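Local coordinates for protein pyridoxal kinase (Lactobacillus plantarum, PDB 3H74) that probably phosphorylates pyridoxal with ATP to give pyridoxal 5'-phosphate, as a member of the ribokinase clan of small-molecule kinases, at residues Pro108-Leu113 / Asp123-Met128; Ile132-Val137 / Gln169-Ala174; Val137-Thr142 / His175-Asp180; Ile162-Gln167 / Ala190-Ala195; Val181-Gln186 / Gly196-Cys201. All coordinates share one frame; numbering follows the deposited sequence.

Contact 1. Residues Pro108-Leu113 / Asp123-Met128; sequences PVLGDL and DYVAAM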
# COMPACT_ATOMS: atom_id res chain seq x y z
N PRO A 108 -3.45 4.61 -0.49
CA PRO A 108 -3.65 6.05 -0.31
C PRO A 108 -3.40 6.46 1.14
O PRO A 108 -4.33 6.76 1.89
CB PRO A 108 -5.12 6.23 -0.68
CG PRO A 108 -5.76 4.95 -0.28
CD PRO A 108 -4.72 3.87 -0.45
N VAL A 109 -2.13 6.45 1.53
CA VAL A 109 -1.74 6.66 2.91
C VAL A 109 -2.06 8.10 3.32
O VAL A 109 -1.49 9.05 2.78
CB VAL A 109 -0.24 6.35 3.11
CG1 VAL A 109 0.21 6.71 4.52
CG2 VAL A 109 0.05 4.89 2.81
N LEU A 110 -2.96 8.23 4.30
CA LEU A 110 -3.43 9.54 4.76
C LEU A 110 -3.60 9.63 6.27
O LEU A 110 -3.40 10.69 6.85
CB LEU A 110 -4.79 9.91 4.13
CG LEU A 110 -4.91 10.03 2.61
CD1 LEU A 110 -6.37 10.10 2.25
CD2 LEU A 110 -4.16 11.24 2.07
N GLY A 111 -4.02 8.54 6.90
CA GLY A 111 -4.31 8.60 8.32
C GLY A 111 -4.79 7.28 8.86
O GLY A 111 -4.85 6.28 8.14
N ASP A 112 -5.12 7.27 10.15
CA ASP A 112 -5.61 6.09 10.83
C ASP A 112 -6.30 6.55 12.11
O ASP A 112 -6.13 7.71 12.53
CB ASP A 112 -4.45 5.14 11.17
CG ASP A 112 -4.90 3.72 11.50
OD1 ASP A 112 -6.08 3.36 11.26
OD2 ASP A 112 -4.06 2.94 11.99
N LEU A 113 -7.08 5.66 12.70
CA LEU A 113 -7.79 5.93 13.96
C LEU A 113 -8.62 7.22 13.88
O LEU A 113 -8.75 7.96 14.86
CB LEU A 113 -6.82 5.96 15.14
CG LEU A 113 -6.01 4.68 15.39
CD1 LEU A 113 -4.90 4.94 16.40
CD2 LEU A 113 -6.89 3.53 15.85
N ASP A 123 -5.44 19.66 1.55
CA ASP A 123 -4.70 19.81 0.30
C ASP A 123 -4.06 18.49 -0.11
O ASP A 123 -4.05 18.14 -1.29
CB ASP A 123 -3.63 20.90 0.42
CG ASP A 123 -4.21 22.32 0.34
OD1 ASP A 123 -5.35 22.49 -0.14
OD2 ASP A 123 -3.49 23.25 0.76
N TYR A 124 -3.52 17.76 0.87
CA TYR A 124 -2.90 16.47 0.58
C TYR A 124 -3.95 15.43 0.18
O TYR A 124 -3.71 14.64 -0.73
CB TYR A 124 -2.05 15.97 1.75
CG TYR A 124 -1.19 14.79 1.38
CD1 TYR A 124 -0.07 14.94 0.59
CD2 TYR A 124 -1.53 13.50 1.81
CE1 TYR A 124 0.72 13.86 0.23
CE2 TYR A 124 -0.75 12.40 1.45
CZ TYR A 124 0.37 12.59 0.66
OH TYR A 124 1.16 11.53 0.30
N VAL A 125 -5.11 15.46 0.84
CA VAL A 125 -6.22 14.59 0.47
C VAL A 125 -6.63 14.83 -0.99
O VAL A 125 -6.88 13.89 -1.73
CB VAL A 125 -7.44 14.77 1.41
CG1 VAL A 125 -8.58 13.88 0.99
CG2 VAL A 125 -7.05 14.44 2.85
N ALA A 126 -6.71 16.10 -1.38
CA ALA A 126 -7.06 16.45 -2.75
C ALA A 126 -6.02 15.92 -3.75
O ALA A 126 -6.38 15.40 -4.81
CB ALA A 126 -7.25 17.95 -2.89
N ALA A 127 -4.74 16.05 -3.40
CA ALA A 127 -3.68 15.51 -4.24
C ALA A 127 -3.80 13.98 -4.38
O ALA A 127 -3.59 13.42 -5.46
CB ALA A 127 -2.32 15.89 -3.70
N MSE A 128 -4.17 13.32 -3.28
CA MSE A 128 -4.34 11.87 -3.29
C MSE A 128 -5.51 11.46 -4.19
O MSE A 128 -5.43 10.46 -4.91
CB MSE A 128 -4.57 11.36 -1.87
CG MSE A 128 -4.55 9.84 -1.79
SE MSE A 128 -2.92 9.01 -2.48
CE MSE A 128 -1.62 10.04 -1.48
O HOH W 1 0.59 9.04 0.92
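L110 and Y124 make the closest apolar contact here. Methyl CD2 of L110 sits 3.5 Å from CD2 of the Y124 ring and meets the ring obliquely. The same methyl also touches M128 CB, at 4.0 Å. With CG beside the backbone N (chi1 -60°), it is the CD2 branch of L110, not the extended CD1, that faces the helix. M128, a selenomethionine, sends CG anti to its own N (chi1 -171°) and then bends at chi2 and chi3. The bends lay its SE against P108, 3.7 Å from CA, while its CG rests 3.8 Å from P108 CB. The contact joins helix 122-131 to the loop that follows strand 103-106 of the central ribokinase-type sheet. L148 of helix 142-149 also packs on P108, L110 and M128. The Y124 ring turns its edge to the chain: V109 O lies near the ring plane, 3.7 Å from CE2. A water close to the same plane bridges the two residues. It donates to V109 O at 2.8 Å and is hydrogen-bonded to Y124 OH at 2.6 Å. The backbone N of G84 is also hydrogen-bonded to that hydroxyl, and F120 stacks on the ring.

Contact 2. Residues Ile132-Val137 / Gln169-Ala174; sequences IQQADV and QLKTGA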
# COMPACT_ATOMS: atom_id res chain seq x y z
N ILE A 132 -5.07 8.70 -7.25
CA ILE A 132 -5.80 7.43 -7.32
C ILE A 132 -6.68 7.29 -8.57
O ILE A 132 -7.18 6.20 -8.84
CB ILE A 132 -6.68 7.18 -6.06
CG1 ILE A 132 -7.82 8.21 -5.95
CG2 ILE A 132 -5.79 7.09 -4.80
CD1 ILE A 132 -8.81 7.94 -4.83
N GLN A 133 -6.86 8.38 -9.31
CA GLN A 133 -7.87 8.43 -10.37
C GLN A 133 -7.71 7.38 -11.48
O GLN A 133 -8.70 6.94 -12.07
CB GLN A 133 -8.02 9.85 -10.95
CG GLN A 133 -6.90 10.30 -11.89
CD GLN A 133 -6.71 11.83 -11.93
OE1 GLN A 133 -7.51 12.58 -11.36
NE2 GLN A 133 -5.65 12.27 -12.59
N GLN A 134 -6.47 6.96 -11.75
CA GLN A 134 -6.24 5.94 -12.77
C GLN A 134 -5.78 4.59 -12.20
O GLN A 134 -5.42 3.68 -12.95
CB GLN A 134 -5.30 6.44 -13.87
CG GLN A 134 -5.92 7.54 -14.76
CD GLN A 134 -7.13 7.05 -15.56
OE1 GLN A 134 -7.05 6.05 -16.28
NE2 GLN A 134 -8.25 7.77 -15.44
N ALA A 135 -5.81 4.46 -10.88
CA ALA A 135 -5.42 3.21 -10.23
C ALA A 135 -6.41 2.10 -10.55
O ALA A 135 -7.61 2.35 -10.64
CB ALA A 135 -5.33 3.39 -8.73
N ASP A 136 -5.90 0.89 -10.74
CA ASP A 136 -6.76 -0.28 -10.85
C ASP A 136 -7.31 -0.71 -9.50
O ASP A 136 -8.44 -1.21 -9.40
CB ASP A 136 -5.99 -1.44 -11.48
CG ASP A 136 -5.54 -1.12 -12.88
OD1 ASP A 136 -4.32 -1.00 -13.12
OD2 ASP A 136 -6.41 -0.95 -13.76
N VAL A 137 -6.50 -0.56 -8.46
CA VAL A 137 -6.86 -0.97 -7.11
C VAL A 137 -6.34 0.09 -6.15
O VAL A 137 -5.19 0.51 -6.27
CB VAL A 137 -6.26 -2.35 -6.75
CG1 VAL A 137 -6.57 -2.72 -5.30
CG2 VAL A 137 -6.81 -3.44 -7.67
N GLN A 169 -14.99 7.48 -7.85
CA GLN A 169 -13.82 8.36 -7.97
C GLN A 169 -12.64 7.67 -8.62
O GLN A 169 -11.51 8.17 -8.60
CB GLN A 169 -13.31 8.72 -6.59
CG GLN A 169 -14.11 9.70 -5.81
CD GLN A 169 -13.34 10.15 -4.60
OE1 GLN A 169 -12.11 10.18 -4.61
NE2 GLN A 169 -14.06 10.50 -3.54
N LEU A 170 -12.89 6.47 -9.12
CA LEU A 170 -11.88 5.71 -9.81
C LEU A 170 -12.32 5.56 -11.25
O LEU A 170 -13.51 5.73 -11.57
CB LEU A 170 -11.71 4.34 -9.13
CG LEU A 170 -11.37 4.32 -7.62
CD1 LEU A 170 -11.28 2.89 -7.10
CD2 LEU A 170 -10.08 5.09 -7.28
N LYS A 171 -11.37 5.26 -12.13
CA LYS A 171 -11.68 4.96 -13.52
C LYS A 171 -12.63 3.76 -13.61
O LYS A 171 -12.79 3.00 -12.65
CB LYS A 171 -10.40 4.67 -14.30
CG LYS A 171 -9.71 3.38 -13.88
CD LYS A 171 -8.48 3.11 -14.70
CE LYS A 171 -7.87 1.80 -14.29
NZ LYS A 171 -6.60 1.55 -15.02
N THR A 172 -13.27 3.61 -14.77
CA THR A 172 -14.19 2.50 -15.00
C THR A 172 -13.45 1.17 -14.82
O THR A 172 -12.35 0.99 -15.34
CB THR A 172 -14.81 2.58 -16.42
OG1 THR A 172 -15.23 3.93 -16.69
CG2 THR A 172 -16.00 1.63 -16.54
N GLY A 173 -14.07 0.25 -14.08
CA GLY A 173 -13.53 -1.09 -13.89
C GLY A 173 -12.57 -1.27 -12.71
O GLY A 173 -12.19 -2.40 -12.39
N ALA A 174 -12.19 -0.16 -12.07
CA ALA A 174 -11.25 -0.19 -10.94
C ALA A 174 -11.93 -0.64 -9.65
O ALA A 174 -13.16 -0.73 -9.59
CB ALA A 174 -10.62 1.17 -10.76
O HOH W 2 -8.95 4.68 -10.60
O HOH W 3 -9.03 -1.68 -13.25
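K171 reaches across to D136 and forms a salt bridge, NZ to OD2 2.8 Å. The two loops lead into neighbouring parallel strands, 137-138 and 175-176, at the edge of the central sheet of an alpha/beta fold. Each follows a helix. The lysine amine meets OD2 from above the carboxylate plane, 50° out of it. NZ also makes a weak hydrogen bond to Q134 O at 3.2 Å. The extended K171 chain passes the Q134 side chain at about a right angle, with CD 3.6 Å from Q134 OE1. The other carboxylate oxygen, D136 OD1, accepts from L104 N on strand 103-106. The backbone N of K171 has two partners: a weak bond to Q133 O and a better one to a water at 2.9 Å. That water lies between K171 N and the carbonyls of I132 and A135, with more acceptors near it than protons to give. A135 N donates to I132 O at 3.0 Å. Q169 NE2 is hydrogen-bonded to L148 O. On the apolar side L170 CD2 packs 4.0 Å from I132 CD1. K171 to A174 form a type II beta turn. A second water donates to D136 OD2 at 2.8 Å and, weakly, to G173 O.

Contact 3. Residues Val137-Thr142 / His175-Asp180; sequences VILPNT and HAVITD. With SO4 (sulfate ion), chain B.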
# COMPACT_ATOMS: atom_id res chain seq x y z
N VAL A 137 -6.50 -0.56 -8.46
CA VAL A 137 -6.86 -0.97 -7.11
C VAL A 137 -6.34 0.09 -6.15
O VAL A 137 -5.19 0.51 -6.27
CB VAL A 137 -6.26 -2.35 -6.75
CG1 VAL A 137 -6.57 -2.72 -5.30
CG2 VAL A 137 -6.81 -3.44 -7.67
N ILE A 138 -7.18 0.51 -5.21
CA ILE A 138 -6.73 1.33 -4.08
C ILE A 138 -6.98 0.56 -2.79
O ILE A 138 -7.92 -0.23 -2.70
CB ILE A 138 -7.37 2.74 -4.05
CG1 ILE A 138 -8.89 2.68 -3.89
CG2 ILE A 138 -7.00 3.50 -5.30
CD1 ILE A 138 -9.50 4.00 -3.41
N LEU A 139 -6.14 0.82 -1.78
CA LEU A 139 -6.14 0.06 -0.53
C LEU A 139 -6.29 0.93 0.71
O LEU A 139 -5.48 0.83 1.65
CB LEU A 139 -4.85 -0.77 -0.44
CG LEU A 139 -4.62 -1.78 -1.57
CD1 LEU A 139 -3.21 -2.38 -1.47
CD2 LEU A 139 -5.68 -2.89 -1.56
N PRO A 140 -7.33 1.79 0.76
CA PRO A 140 -7.52 2.62 1.94
C PRO A 140 -7.89 1.80 3.17
O PRO A 140 -8.56 0.76 3.05
CB PRO A 140 -8.71 3.50 1.55
CG PRO A 140 -9.48 2.65 0.58
CD PRO A 140 -8.40 2.02 -0.24
N ASN A 141 -7.49 2.28 4.33
CA ASN A 141 -8.11 1.83 5.57
C ASN A 141 -9.42 2.61 5.77
O ASN A 141 -9.82 3.39 4.90
CB ASN A 141 -7.14 1.93 6.76
CG ASN A 141 -6.73 3.36 7.07
OD1 ASN A 141 -7.48 4.30 6.81
ND2 ASN A 141 -5.54 3.53 7.64
N THR A 142 -10.08 2.40 6.90
CA THR A 142 -11.40 2.97 7.14
C THR A 142 -11.34 4.50 7.30
O THR A 142 -12.25 5.21 6.88
CB THR A 142 -12.07 2.26 8.34
OG1 THR A 142 -12.47 0.94 7.95
CG2 THR A 142 -13.30 3.00 8.82
N HIS A 175 -11.12 -0.92 -8.63
CA HIS A 175 -11.62 -1.49 -7.38
C HIS A 175 -11.14 -0.73 -6.16
O HIS A 175 -9.93 -0.56 -5.96
CB HIS A 175 -11.13 -2.93 -7.23
CG HIS A 175 -11.43 -3.78 -8.42
ND1 HIS A 175 -12.69 -4.28 -8.66
CD2 HIS A 175 -10.65 -4.21 -9.44
CE1 HIS A 175 -12.67 -4.98 -9.78
NE2 HIS A 175 -11.44 -4.95 -10.27
N ALA A 176 -12.09 -0.29 -5.34
CA ALA A 176 -11.78 0.24 -4.03
C ALA A 176 -11.85 -0.91 -3.02
O ALA A 176 -12.86 -1.61 -2.92
CB ALA A 176 -12.77 1.34 -3.66
N VAL A 177 -10.77 -1.11 -2.28
CA VAL A 177 -10.71 -2.17 -1.29
C VAL A 177 -10.37 -1.56 0.07
O VAL A 177 -9.28 -1.01 0.23
CB VAL A 177 -9.63 -3.22 -1.66
CG1 VAL A 177 -9.59 -4.33 -0.63
CG2 VAL A 177 -9.86 -3.77 -3.05
N ILE A 178 -11.28 -1.65 1.03
CA ILE A 178 -10.99 -1.18 2.39
C ILE A 178 -10.35 -2.33 3.16
O ILE A 178 -10.88 -3.43 3.17
CB ILE A 178 -12.26 -0.64 3.11
CG1 ILE A 178 -12.82 0.55 2.34
CG2 ILE A 178 -11.92 -0.24 4.55
CD1 ILE A 178 -14.15 1.07 2.87
N THR A 179 -9.21 -2.07 3.81
CA THR A 179 -8.32 -3.15 4.28
C THR A 179 -8.38 -3.56 5.76
O THR A 179 -7.72 -4.53 6.16
CB THR A 179 -6.85 -2.82 3.94
OG1 THR A 179 -6.48 -1.61 4.60
CG2 THR A 179 -6.65 -2.68 2.43
N ASP A 180 -9.16 -2.85 6.56
CA ASP A 180 -9.17 -3.06 8.02
C ASP A 180 -10.58 -3.32 8.54
O ASP A 180 -10.90 -3.01 9.69
CB ASP A 180 -8.57 -1.85 8.73
CG ASP A 180 -9.35 -0.56 8.49
OD1 ASP A 180 -10.30 -0.58 7.67
OD2 ASP A 180 -9.02 0.48 9.11
S SO4 B . -2.67 0.81 7.40
O1 SO4 B . -2.42 1.71 6.27
O2 SO4 B . -3.91 1.19 8.08
O3 SO4 B . -2.73 -0.58 6.95
O4 SO4 B . -1.57 0.95 8.37
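I138 and V177 tie two parallel strands together through backbone bonds. I138 N donates to H175 O at 3.0 Å, and V177 N donates to I138 O. Beyond the two bridged pairs, T179 N donates to P140 O at 3.0 Å. Strand 175-176 edges the central sheet, and at T179 the chain turns a corner into a separate three-stranded sheet.

Apolar contacts flank these bonds. V137 CG1 meets V177 CG2 at 4.1 Å, and L139 CD2 lies alongside V177 CB. I138 CG1 packs near A176 CB, on the face opposite V137. Helix 213-226 covers V137 and L139, while helix 159-167 covers A176 and I178.

The polar side chains gather at the T142/D180 end. D180 CG stands between its N and carbonyl carbon (chi1 62°), turning the carboxylate to T142. T142 OG1 donates to D180 OD1 at 2.7 Å. T142 N donates to D180 OD2 at 3.1 Å, nearly straight at 172°. Both oxygens are met on the syn side, somewhat out of the carboxylate plane. N141 caps helix 142-149: its OD1 accepts from E144 N, while ND2 donates to G111 O and, at 2.9 Å, to sulfate O2. N141 and E144 fit the NxxE motif of the family. A carboxylate at this helix start would probably be stabilised as an anion. The sulfate, probably from the crystallisation liquor, may mark an anion-binding pocket at N141.

Contact 4. Residues Ile162-Gln167 / Ala190-Ala195; sequences ILPALQ and AWLDEA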
# COMPACT_ATOMS: atom_id res chain seq x y z
N ILE A 162 -20.27 3.61 1.43
CA ILE A 162 -18.91 4.13 1.26
C ILE A 162 -18.15 3.51 0.07
O ILE A 162 -17.46 4.22 -0.65
CB ILE A 162 -18.09 4.11 2.59
CG1 ILE A 162 -16.81 4.94 2.47
CG2 ILE A 162 -17.81 2.68 3.08
CD1 ILE A 162 -16.27 5.45 3.80
N LEU A 163 -18.33 2.21 -0.15
CA LEU A 163 -17.64 1.57 -1.28
C LEU A 163 -18.09 2.12 -2.65
O LEU A 163 -17.25 2.50 -3.46
CB LEU A 163 -17.71 0.04 -1.21
CG LEU A 163 -16.92 -0.66 -0.09
CD1 LEU A 163 -17.26 -2.13 -0.03
CD2 LEU A 163 -15.42 -0.47 -0.26
N PRO A 164 -19.42 2.19 -2.93
CA PRO A 164 -19.82 2.83 -4.20
C PRO A 164 -19.34 4.28 -4.35
O PRO A 164 -18.95 4.68 -5.45
CB PRO A 164 -21.35 2.76 -4.15
CG PRO A 164 -21.65 1.61 -3.28
CD PRO A 164 -20.59 1.66 -2.21
N ALA A 165 -19.36 5.05 -3.26
CA ALA A 165 -18.90 6.44 -3.31
C ALA A 165 -17.41 6.52 -3.65
O ALA A 165 -17.00 7.31 -4.50
CB ALA A 165 -19.19 7.14 -2.01
N LEU A 166 -16.61 5.67 -3.00
CA LEU A 166 -15.18 5.56 -3.27
C LEU A 166 -14.91 5.16 -4.71
O LEU A 166 -14.09 5.76 -5.39
CB LEU A 166 -14.53 4.52 -2.35
CG LEU A 166 -14.05 4.77 -0.92
CD1 LEU A 166 -13.64 3.47 -0.24
CD2 LEU A 166 -12.89 5.76 -0.91
N GLN A 167 -15.60 4.13 -5.19
CA GLN A 167 -15.25 3.55 -6.48
C GLN A 167 -15.59 4.44 -7.67
O GLN A 167 -14.95 4.36 -8.71
CB GLN A 167 -15.84 2.15 -6.63
CG GLN A 167 -15.17 1.29 -7.68
CD GLN A 167 -15.38 -0.15 -7.37
OE1 GLN A 167 -14.83 -0.66 -6.40
NE2 GLN A 167 -16.19 -0.82 -8.19
N ALA A 190 -12.73 -5.52 2.32
CA ALA A 190 -14.06 -5.47 1.72
C ALA A 190 -14.01 -4.72 0.41
O ALA A 190 -13.29 -3.73 0.28
CB ALA A 190 -15.04 -4.80 2.66
N TRP A 191 -14.78 -5.19 -0.57
CA TRP A 191 -14.80 -4.60 -1.90
C TRP A 191 -16.11 -4.96 -2.60
O TRP A 191 -16.85 -5.84 -2.13
CB TRP A 191 -13.59 -5.07 -2.72
CG TRP A 191 -13.71 -6.47 -3.23
CD1 TRP A 191 -14.02 -6.84 -4.50
CD2 TRP A 191 -13.53 -7.68 -2.48
NE1 TRP A 191 -14.05 -8.21 -4.60
CE2 TRP A 191 -13.76 -8.75 -3.37
CE3 TRP A 191 -13.20 -7.97 -1.15
CZ2 TRP A 191 -13.66 -10.09 -2.99
CZ3 TRP A 191 -13.11 -9.31 -0.76
CH2 TRP A 191 -13.34 -10.35 -1.68
N LEU A 192 -16.39 -4.29 -3.71
CA LEU A 192 -17.57 -4.59 -4.51
C LEU A 192 -17.22 -5.55 -5.64
O LEU A 192 -16.26 -5.33 -6.36
CB LEU A 192 -18.16 -3.31 -5.11
CG LEU A 192 -18.70 -2.24 -4.16
CD1 LEU A 192 -19.05 -0.99 -4.94
CD2 LEU A 192 -19.90 -2.73 -3.35
N ASP A 193 -18.00 -6.60 -5.79
CA ASP A 193 -17.90 -7.46 -6.94
C ASP A 193 -18.53 -6.81 -8.16
O ASP A 193 -19.07 -5.75 -8.08
CB ASP A 193 -18.45 -8.89 -6.64
CG ASP A 193 -19.96 -8.95 -6.47
OD1 ASP A 193 -20.65 -8.05 -6.77
OD2 ASP A 193 -20.36 -9.97 -5.97
N GLU A 194 -18.44 -7.51 -9.28
CA GLU A 194 -18.96 -6.98 -10.53
C GLU A 194 -20.46 -6.66 -10.51
O GLU A 194 -20.91 -5.82 -11.23
CB GLU A 194 -18.69 -7.97 -11.61
CG GLU A 194 -17.33 -7.99 -12.02
CD GLU A 194 -17.25 -8.16 -13.53
OE1 GLU A 194 -18.17 -8.76 -14.08
OE2 GLU A 194 -16.37 -7.55 -14.15
N ALA A 195 -21.18 -7.38 -9.66
CA ALA A 195 -22.59 -7.29 -9.48
C ALA A 195 -22.97 -6.21 -8.48
O ALA A 195 -24.11 -5.98 -8.23
CB ALA A 195 -23.14 -8.63 -9.08
O HOH W 4 -15.50 -1.60 -3.78
O HOH W 5 -14.46 -3.39 -6.73
O HOH W 6 -17.55 -3.20 -8.95
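L163 carries most of the apolar contact from helix 162-167. Its CB lies 3.9 Å from L192 CG. Further out, its CD1 reaches the strand backbone, 4.0 Å from W191 CA, and its CD2 comes near A190 O. CG stands beside the backbone N (chi1 -68°), and its two methyls point at different parts of the strand backbone. P164 follows on the outer side. Its CG meets L192 CD1 at 4.0 Å, the two side chains at about a right angle. The helix kinks there. Q167 reaches the strand through three waters. Its OE1 accepts from two of them, at 2.9 Å and 2.8 Å; the first accepts from L192 N and the second donates to L192 O. Its NE2 donates to the third, which donates to D193 O. OE1 also accepts from A176 N, so the amide links helix 159-167 to the edge strand of the central sheet. Helix 159-167 packs here on the small three-stranded antiparallel sheet, and the axis of segment 162-167 crosses strand 190-192 at -65°. The contact is thus a leucine patch beside a water-bridged polar margin, where waters held by one glutamine serve the N and O of L192.

Contact 5. Residues Val181-Gln186 / Gly196-Cys201; sequences VQRADQ and GHVQYC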
# COMPACT_ATOMS: atom_id res chain seq x y z
N VAL A 181 -11.42 -3.89 7.68
CA VAL A 181 -12.80 -4.14 8.06
C VAL A 181 -12.84 -5.31 9.04
O VAL A 181 -12.30 -6.38 8.76
CB VAL A 181 -13.68 -4.44 6.83
CG1 VAL A 181 -15.10 -4.81 7.25
CG2 VAL A 181 -13.73 -3.23 5.91
N GLN A 182 -13.47 -5.08 10.19
CA GLN A 182 -13.62 -6.10 11.20
C GLN A 182 -15.01 -6.72 11.16
O GLN A 182 -16.01 -6.00 11.07
CB GLN A 182 -13.30 -5.54 12.59
CG GLN A 182 -11.83 -5.18 12.73
CD GLN A 182 -11.45 -4.65 14.09
OE1 GLN A 182 -10.91 -3.55 14.21
NE2 GLN A 182 -11.72 -5.43 15.13
N ARG A 183 -15.05 -8.04 11.19
CA ARG A 183 -16.31 -8.77 11.29
C ARG A 183 -16.11 -9.85 12.32
O ARG A 183 -15.30 -10.77 12.12
CB ARG A 183 -16.70 -9.39 9.95
CG ARG A 183 -17.26 -8.40 8.96
CD ARG A 183 -17.86 -9.11 7.78
NE ARG A 183 -18.41 -8.16 6.81
CZ ARG A 183 -18.97 -8.51 5.66
NH1 ARG A 183 -19.07 -9.79 5.32
NH2 ARG A 183 -19.43 -7.57 4.84
N ALA A 184 -16.85 -9.73 13.41
CA ALA A 184 -16.65 -10.55 14.60
C ALA A 184 -15.16 -10.57 14.96
O ALA A 184 -14.57 -9.52 15.23
CB ALA A 184 -17.21 -11.96 14.40
N ASP A 185 -14.57 -11.76 15.01
CA ASP A 185 -13.16 -11.90 15.35
C ASP A 185 -12.17 -11.83 14.18
O ASP A 185 -10.98 -12.11 14.36
CB ASP A 185 -12.97 -13.19 16.15
CG ASP A 185 -13.58 -14.39 15.48
OD1 ASP A 185 -13.55 -14.48 14.23
OD2 ASP A 185 -14.11 -15.25 16.21
N GLN A 186 -12.67 -11.46 13.00
CA GLN A 186 -11.85 -11.38 11.79
C GLN A 186 -11.51 -9.93 11.45
O GLN A 186 -12.23 -9.01 11.82
CB GLN A 186 -12.58 -12.02 10.60
CG GLN A 186 -13.17 -13.39 10.89
CD GLN A 186 -12.16 -14.52 10.78
OE1 GLN A 186 -11.92 -15.25 11.75
NE2 GLN A 186 -11.56 -14.67 9.61
N GLY A 196 -21.96 -5.56 -7.93
CA GLY A 196 -22.15 -4.46 -6.99
C GLY A 196 -22.45 -4.90 -5.57
O GLY A 196 -22.92 -4.11 -4.75
N HIS A 197 -22.20 -6.17 -5.28
CA HIS A 197 -22.41 -6.72 -3.95
C HIS A 197 -21.13 -6.62 -3.14
O HIS A 197 -20.03 -6.85 -3.66
CB HIS A 197 -22.89 -8.17 -4.02
CG HIS A 197 -24.20 -8.34 -4.71
ND1 HIS A 197 -24.35 -9.11 -5.85
CD2 HIS A 197 -25.43 -7.84 -4.44
CE1 HIS A 197 -25.61 -9.08 -6.24
NE2 HIS A 197 -26.29 -8.31 -5.40
N VAL A 198 -21.28 -6.28 -1.86
CA VAL A 198 -20.15 -6.17 -0.95
C VAL A 198 -19.61 -7.56 -0.64
O VAL A 198 -20.34 -8.44 -0.17
CB VAL A 198 -20.53 -5.44 0.36
CG1 VAL A 198 -19.37 -5.46 1.37
CG2 VAL A 198 -20.94 -4.00 0.07
N GLN A 199 -18.33 -7.75 -0.93
CA GLN A 199 -17.65 -8.98 -0.59
C GLN A 199 -16.64 -8.72 0.51
O GLN A 199 -16.18 -7.59 0.70
CB GLN A 199 -16.97 -9.59 -1.82
CG GLN A 199 -17.91 -9.96 -2.97
CD GLN A 199 -18.97 -10.98 -2.58
OE1 GLN A 199 -18.79 -11.78 -1.66
NE2 GLN A 199 -20.09 -10.96 -3.30
N TYR A 200 -16.30 -9.75 1.25
CA TYR A 200 -15.35 -9.65 2.35
C TYR A 200 -14.52 -10.87 2.44
O TYR A 200 -14.97 -11.96 2.30
CB TYR A 200 -16.11 -9.47 3.67
CG TYR A 200 -15.26 -9.41 4.94
CD1 TYR A 200 -14.72 -8.21 5.37
CD2 TYR A 200 -15.03 -10.51 5.70
CE1 TYR A 200 -13.96 -8.13 6.50
CE2 TYR A 200 -14.31 -10.41 6.84
CZ TYR A 200 -13.76 -9.23 7.24
OH TYR A 200 -13.01 -9.17 8.37
N CYS A 201 -13.27 -10.70 2.73
CA CYS A 201 -12.52 -11.81 3.21
C CYS A 201 -11.56 -11.32 4.27
O CYS A 201 -11.07 -10.27 4.23
CB CYS A 201 -11.79 -12.51 2.13
SG CYS A 201 -10.67 -11.56 1.29
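Y200 and R183 stack across an antiparallel three-stranded sheet. Their strands, 178-183 and 198-204, are its outer members, and strand 186-192 runs between them. The guanidinium of R183 lies flat on the Y200 ring, with planes 15° apart and centres 4.6 Å apart. The cation is displaced toward the root of the tyrosine: NH1 is 3.4 Å from Y200 CB, over one face of the guanidinium. The arginine CD covers the middle of the ring in a CH-pi contact, 3.8 Å from the centroid. R183 can lie this way because its chain is extended from CG to NE and slides past the tyrosine in the opposite direction. V181 packs beside the ring, its CG1 3.6 Å from Y200 CE1.

The far end of the ring is fixed by its hydroxyl. Y200 OH donates to V181 O at 2.9 Å, tilted 35° from the carbonyl plane. The tyrosine reaches across because its CG is anti to the backbone N (chi1 177°).

Further out, R183 opens a type II' turn that ends at Q186. R183 and Q186 pair through both backbone bonds, making a tight beta hairpin. D185 in this turn forms a salt bridge to R204. V198 packs on L159 and L163 of helix 159-167, and its CG1 lies 4.1 Å from R183 NH2.

Contacts 1, 3 and 4 are buried, contact 2 is partly buried, and contact 5 lies at the surface. Contacts 2 and 3 hold the same pair of parallel edge strands: the first joins the loops that enter them, the second the strands. They share V137. Contacts 3, 4 and 5 all reach the three-stranded sheet, and A190 N bonds to I178 O between contacts 3 and 4. Contact 1 relies on apolar packing and one water; contact 4 pairs leucine packing with water bridges. Contact 3 is mainly backbone bonding and meets contact 1 through N141 and G111. It has D180 at its polar end, while contact 2 has a salt bridge and contact 5 a stacked arginine.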